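Local structure of formimidoylglutamase (Bacillus subtilis, 3M1R) at residues H185-G190 against P231-K236; P224-I229 against L271-Y276. The protein catalyses the manganese-dependent hydrolysis of N-formimidoyl-L-glutamate to L-glutamate and formamide, a step of histidine degradation, and belongs to the arginase family. All coordinates share one frame; numbering follows the deposited sequence.

Interaction 1: residues H185-G190 against P231-K236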
loop_
_atom_site.group_PDB
_atom_site.type_symbol
_atom_site.label_atom_id
_atom_site.label_comp_id
_atom_site.label_asym_id
_atom_site.label_seq_id
_atom_site.Cartn_x
_atom_site.Cartn_y
_atom_site.Cartn_z
ATOM N N HIS D 185 30.092 14.037 29.195
ATOM C CA HIS D 185 29.734 12.645 29.476
ATOM C C HIS D 185 28.739 12.124 28.460
ATOM O O HIS D 185 28.181 11.045 28.636
ATOM C CB HIS D 185 29.114 12.515 30.859
ATOM C CG HIS D 185 29.973 13.060 31.949
ATOM N ND1 HIS D 185 29.455 13.538 33.133
ATOM C CD2 HIS D 185 31.316 13.210 32.033
ATOM C CE1 HIS D 185 30.446 13.955 33.902
ATOM N NE2 HIS D 185 31.584 13.769 33.258
ATOM N N LEU D 186 28.520 12.908 27.411
ATOM C CA LEU D 186 27.574 12.584 26.353
ATOM C C LEU D 186 28.402 12.228 25.140
ATOM O O LEU D 186 29.210 13.040 24.687
ATOM C CB LEU D 186 26.719 13.811 26.022
ATOM C CG LEU D 186 25.269 13.651 25.535
ATOM C CD1 LEU D 186 24.869 14.810 24.646
ATOM C CD2 LEU D 186 25.052 12.345 24.819
ATOM N N ILE D 187 28.223 11.013 24.632
ATOM C CA ILE D 187 28.859 10.604 23.385
ATOM C C ILE D 187 27.802 10.438 22.280
ATOM O O ILE D 187 26.965 9.525 22.329
ATOM C CB ILE D 187 29.643 9.295 23.572
ATOM C CG1 ILE D 187 30.746 9.496 24.598
ATOM C CG2 ILE D 187 30.261 8.844 22.281
ATOM C CD1 ILE D 187 31.277 8.211 25.103
ATOM N N GLN D 188 27.837 11.326 21.287
ATOM C CA GLN D 188 26.889 11.260 20.178
ATOM C C GLN D 188 27.542 10.530 19.031
ATOM O O GLN D 188 28.585 10.953 18.543
ATOM C CB GLN D 188 26.447 12.656 19.727
ATOM C CG GLN D 188 25.821 13.494 20.830
ATOM C CD GLN D 188 25.219 14.797 20.304
ATOM O OE1 GLN D 188 25.838 15.513 19.510
ATOM N NE2 GLN D 188 24.013 15.116 20.765
ATOM N N LEU D 189 26.923 9.437 18.598
ATOM C CA LEU D 189 27.505 8.595 17.564
ATOM C C LEU D 189 26.597 8.599 16.350
ATOM O O LEU D 189 25.411 8.286 16.462
ATOM C CB LEU D 189 27.691 7.155 18.085
ATOM C CG LEU D 189 28.637 6.931 19.273
ATOM C CD1 LEU D 189 28.439 5.542 19.875
ATOM C CD2 LEU D 189 30.098 7.121 18.861
ATOM N N GLY D 190 27.151 8.961 15.195
ATOM C CA GLY D 190 26.419 8.908 13.935
ATOM C C GLY D 190 25.894 10.233 13.425
ATOM O O GLY D 190 25.091 10.255 12.480
ATOM N N PRO D 231 36.331 4.681 27.178
ATOM C CA PRO D 231 37.194 4.598 28.365
ATOM C C PRO D 231 37.366 5.932 29.066
ATOM O O PRO D 231 37.354 5.981 30.297
ATOM C CB PRO D 231 38.526 4.141 27.781
ATOM C CG PRO D 231 38.122 3.259 26.650
ATOM C CD PRO D 231 36.917 3.952 26.038
ATOM N N VAL D 232 37.534 7.003 28.301
ATOM C CA VAL D 232 37.735 8.312 28.907
ATOM C C VAL D 232 36.498 8.714 29.701
ATOM O O VAL D 232 36.592 9.244 30.804
ATOM C CB VAL D 232 37.999 9.386 27.848
ATOM C CG1 VAL D 232 38.513 10.656 28.510
ATOM C CG2 VAL D 232 38.987 8.874 26.818
ATOM N N VAL D 233 35.333 8.443 29.125
ATOM C CA VAL D 233 34.073 8.855 29.721
ATOM C C VAL D 233 33.694 8.020 30.946
ATOM O O VAL D 233 33.201 8.560 31.946
ATOM C CB VAL D 233 32.948 8.825 28.674
ATOM C CG1 VAL D 233 31.599 9.027 29.339
ATOM C CG2 VAL D 233 33.199 9.905 27.616
ATOM N N GLN D 234 33.924 6.708 30.855
ATOM C CA GLN D 234 33.699 5.782 31.968
ATOM C C GLN D 234 34.465 6.194 33.217
ATOM O O GLN D 234 34.031 5.922 34.340
ATOM C CB GLN D 234 34.124 4.360 31.587
ATOM C CG GLN D 234 33.292 3.713 30.495
ATOM C CD GLN D 234 32.850 2.302 30.851
ATOM O OE1 GLN D 234 33.265 1.336 30.214
ATOM N NE2 GLN D 234 32.004 2.178 31.875
ATOM N N ASP D 235 35.613 6.837 33.006
ATOM C CA ASP D 235 36.505 7.227 34.093
ATOM C C ASP D 235 35.949 8.418 34.859
ATOM O O ASP D 235 36.382 8.703 35.977
ATOM C CB ASP D 235 37.898 7.569 33.550
ATOM C CG ASP D 235 38.770 6.335 33.324
ATOM O OD1 ASP D 235 38.339 5.212 33.675
ATOM O OD2 ASP D 235 39.895 6.491 32.799
ATOM N N LYS D 236 34.996 9.121 34.255
ATOM C CA LYS D 236 34.414 10.301 34.883
ATOM C C LYS D 236 32.994 10.034 35.364
ATOM O O LYS D 236 32.320 10.949 35.835
ATOM C CB LYS D 236 34.372 11.477 33.901
ATOM C CG LYS D 236 35.685 11.829 33.243
ATOM C CD LYS D 236 35.474 12.964 32.252
ATOM C CE LYS D 236 36.702 13.214 31.395
ATOM N NZ LYS D 236 36.428 14.214 30.315
#
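I187 and V233 make the apolar part of this contact, where strand 186-191 of the central parallel sheet meets the C-terminal part of helix 222-234. The two side chains run past each other in opposite directions, the CD1 of I187 lying 3.6 Å from the CG2 of V233, with the CG1 of I187 slightly farther off. With one methyl spent on I187, V233 uses the other against the backbone: its CG1 stands anti to its own N (chi1 171°) and comes within 4.0 Å of the carbonyl O of H185. A148 and N210, on the two neighbouring strands, also touch V233 and seat it on the sheet.

The second part pairs an aromatic ring with an aliphatic chain. K236, three residues on from V233, approaches the H185 imidazole at a slant, its CB 3.7 Å from NE2 and its CD 4.1 Å from the same atom. Its extended chain then carries NZ away, leaving it 5.7 Å from NE2 of H185. Replacing H185 with an alanine would probably leave the K236 methylenes without the ring they lean on and open a gap beside T237.

Van der Waals contact alone therefore joins the two segments directly, as expected where a helix covers the sheet of an alpha/beta fold: shape fixes the buried I187-V233 pair, while the lysine's amino group ends well clear of the imidazole.

Interaction 2: residues P224-I229 against L271-Y276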
loop_
_atom_site.group_PDB
_atom_site.type_symbol
_atom_site.label_atom_id
_atom_site.label_comp_id
_atom_site.label_asym_id
_atom_site.label_seq_id
_atom_site.Cartn_x
_atom_site.Cartn_y
_atom_site.Cartn_z
ATOM N N PRO D 224 36.065 0.755 16.801
ATOM C CA PRO D 224 37.258 1.511 17.212
ATOM C C PRO D 224 36.924 2.930 17.693
ATOM O O PRO D 224 37.519 3.416 18.647
ATOM C CB PRO D 224 38.104 1.553 15.933
ATOM C CG PRO D 224 37.702 0.325 15.192
ATOM C CD PRO D 224 36.211 0.195 15.446
ATOM N N THR D 225 35.972 3.588 17.051
ATOM C CA THR D 225 35.580 4.922 17.491
ATOM C C THR D 225 35.118 4.909 18.948
ATOM O O THR D 225 35.461 5.795 19.723
ATOM C CB THR D 225 34.470 5.522 16.618
ATOM O OG1 THR D 225 34.981 5.800 15.309
ATOM C CG2 THR D 225 33.972 6.815 17.229
ATOM N N ILE D 226 34.355 3.890 19.320
ATOM C CA ILE D 226 33.855 3.757 20.688
ATOM C C ILE D 226 34.953 3.408 21.698
ATOM O O ILE D 226 34.949 3.906 22.828
ATOM C CB ILE D 226 32.732 2.709 20.758
ATOM C CG1 ILE D 226 31.511 3.180 19.972
ATOM C CG2 ILE D 226 32.339 2.434 22.191
ATOM C CD1 ILE D 226 30.392 2.171 19.992
ATOM N N LYS D 227 35.890 2.554 21.302
ATOM C CA LYS D 227 36.998 2.210 22.191
ATOM C C LYS D 227 37.837 3.444 22.480
ATOM O O LYS D 227 38.346 3.623 23.581
ATOM C CB LYS D 227 37.864 1.101 21.587
ATOM C CG LYS D 227 37.249 -0.274 21.695
ATOM C CD LYS D 227 37.889 -1.230 20.721
ATOM C CE LYS D 227 37.399 -2.655 20.947
ATOM N NZ LYS D 227 38.121 -3.630 20.078
ATOM N N GLU D 228 37.956 4.300 21.476
ATOM C CA GLU D 228 38.737 5.519 21.590
ATOM C C GLU D 228 38.115 6.494 22.595
ATOM O O GLU D 228 38.829 7.185 23.309
ATOM C CB GLU D 228 38.866 6.170 20.208
ATOM C CG GLU D 228 39.998 7.179 20.066
ATOM C CD GLU D 228 40.435 7.376 18.618
ATOM O OE1 GLU D 228 40.770 8.520 18.246
ATOM O OE2 GLU D 228 40.446 6.388 17.853
ATOM N N ILE D 229 36.788 6.535 22.670
ATOM C CA ILE D 229 36.119 7.529 23.506
ATOM C C ILE D 229 35.504 7.003 24.807
ATOM O O ILE D 229 35.453 7.723 25.804
ATOM C CB ILE D 229 35.003 8.261 22.720
ATOM C CG1 ILE D 229 34.579 9.529 23.458
ATOM C CG2 ILE D 229 33.812 7.336 22.504
ATOM C CD1 ILE D 229 35.739 10.365 23.925
ATOM N N LEU D 271 24.196 -3.314 15.623
ATOM C CA LEU D 271 23.994 -4.438 16.536
ATOM C C LEU D 271 25.316 -4.767 17.240
ATOM O O LEU D 271 25.341 -5.007 18.446
ATOM C CB LEU D 271 23.435 -5.661 15.805
ATOM C CG LEU D 271 22.058 -5.511 15.136
ATOM C CD1 LEU D 271 21.694 -6.781 14.361
ATOM C CD2 LEU D 271 20.990 -5.218 16.165
ATOM N N GLU D 272 26.410 -4.751 16.488
ATOM C CA GLU D 272 27.715 -5.109 17.040
ATOM C C GLU D 272 28.116 -4.093 18.100
ATOM O O GLU D 272 28.630 -4.452 19.148
ATOM C CB GLU D 272 28.765 -5.181 15.927
ATOM C CG GLU D 272 29.919 -6.129 16.203
ATOM C CD GLU D 272 29.464 -7.569 16.420
ATOM O OE1 GLU D 272 30.196 -8.329 17.087
ATOM O OE2 GLU D 272 28.373 -7.945 15.935
ATOM N N ALA D 273 27.847 -2.820 17.828
ATOM C CA ALA D 273 28.221 -1.736 18.742
ATOM C C ALA D 273 27.437 -1.805 20.048
ATOM O O ALA D 273 28.004 -1.699 21.132
ATOM C CB ALA D 273 28.027 -0.367 18.067
ATOM N N VAL D 274 26.125 -1.974 19.938
ATOM C CA VAL D 274 25.290 -2.224 21.103
ATOM C C VAL D 274 25.778 -3.444 21.936
ATOM O O VAL D 274 25.837 -3.374 23.170
ATOM C CB VAL D 274 23.824 -2.408 20.685
ATOM C CG1 VAL D 274 22.981 -2.835 21.868
ATOM C CG2 VAL D 274 23.297 -1.109 20.078
ATOM N N LYS D 275 26.119 -4.556 21.282
ATOM C CA LYS D 275 26.601 -5.718 22.036
ATOM C C LYS D 275 27.903 -5.386 22.793
ATOM O O LYS D 275 28.046 -5.705 23.962
ATOM C CB LYS D 275 26.772 -6.968 21.160
ATOM C CG LYS D 275 27.566 -8.076 21.891
ATOM C CD LYS D 275 27.694 -9.390 21.113
ATOM C CE LYS D 275 28.069 -9.193 19.635
ATOM N NZ LYS D 275 26.869 -9.041 18.714
ATOM N N TYR D 276 28.834 -4.722 22.119
ATOM C CA TYR D 276 30.041 -4.232 22.759
ATOM C C TYR D 276 29.756 -3.397 24.011
ATOM O O TYR D 276 30.202 -3.746 25.106
ATOM C CB TYR D 276 30.889 -3.422 21.773
ATOM C CG TYR D 276 32.214 -2.989 22.357
ATOM C CD1 TYR D 276 33.207 -3.917 22.631
ATOM C CD2 TYR D 276 32.469 -1.659 22.640
ATOM C CE1 TYR D 276 34.426 -3.530 23.180
ATOM C CE2 TYR D 276 33.681 -1.263 23.188
ATOM C CZ TYR D 276 34.653 -2.201 23.453
ATOM O OH TYR D 276 35.855 -1.806 23.988
#
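Helices 222-234 and 267-278 run side by side in nearly the same direction: the axes of 224-229 and 271-276 approach to 11.0 Å and cross at -29°. I226 and A273 mark the closest backbone approach, with CA atoms 8.1 Å apart, so side chains must fill the space between the helices.

I226 reaches across with both branches. Its CD1, at the end of an extended chain (chi2 179°), meets the CB of A273 at 4.0 Å, while its CG2 lies near the ring plane of Y276, at the edge formed by CD2 and CE2 and 4.1 Å from CE2. Y276 projects from its helix with CG opposite its own N (chi1 -175°), which lets the phenol span the gap to the neighbouring helix. There K227 crosses the end of the ring at about a right angle. Its CG lies 3.1 Å from the OH of Y276, and farther along the chain its CE is 3.7 Å from CZ. L222 and I223, a turn earlier on the first helix, pack on A273 and Y276 respectively, while L189 supports I226 from the sheet.

Such parallel neighbours are expected where helices follow parallel strands on one side of a sheet. The chemistry grades outward: isoleucine and alanine meet in the buried part, and the amphipathic tyrosine and lysine close the solvent-facing side, where the K227 methylenes lie along one side of the phenol oxygen.

How the interactions relate
Helix 222-234 is the element common to both contacts: its C-terminal part meets strand 186-191 in interaction 1, and its middle meets helix 267-278 in interaction 2. The centres are 11 Å apart, and apolar contacts join them directly. I187 CD1 touches I229 CG2 at 3.7 Å, and L189 CD1 touches I226 CG1 at 3.9 Å, so the packing passes from strand to helix to helix. Their relation to the metal centre differs. The side chain of I187 is about 10 Å from that of D153, which binds both calcium ions in this structure at the probable manganese sites, whereas interaction 2 lies away from those sites.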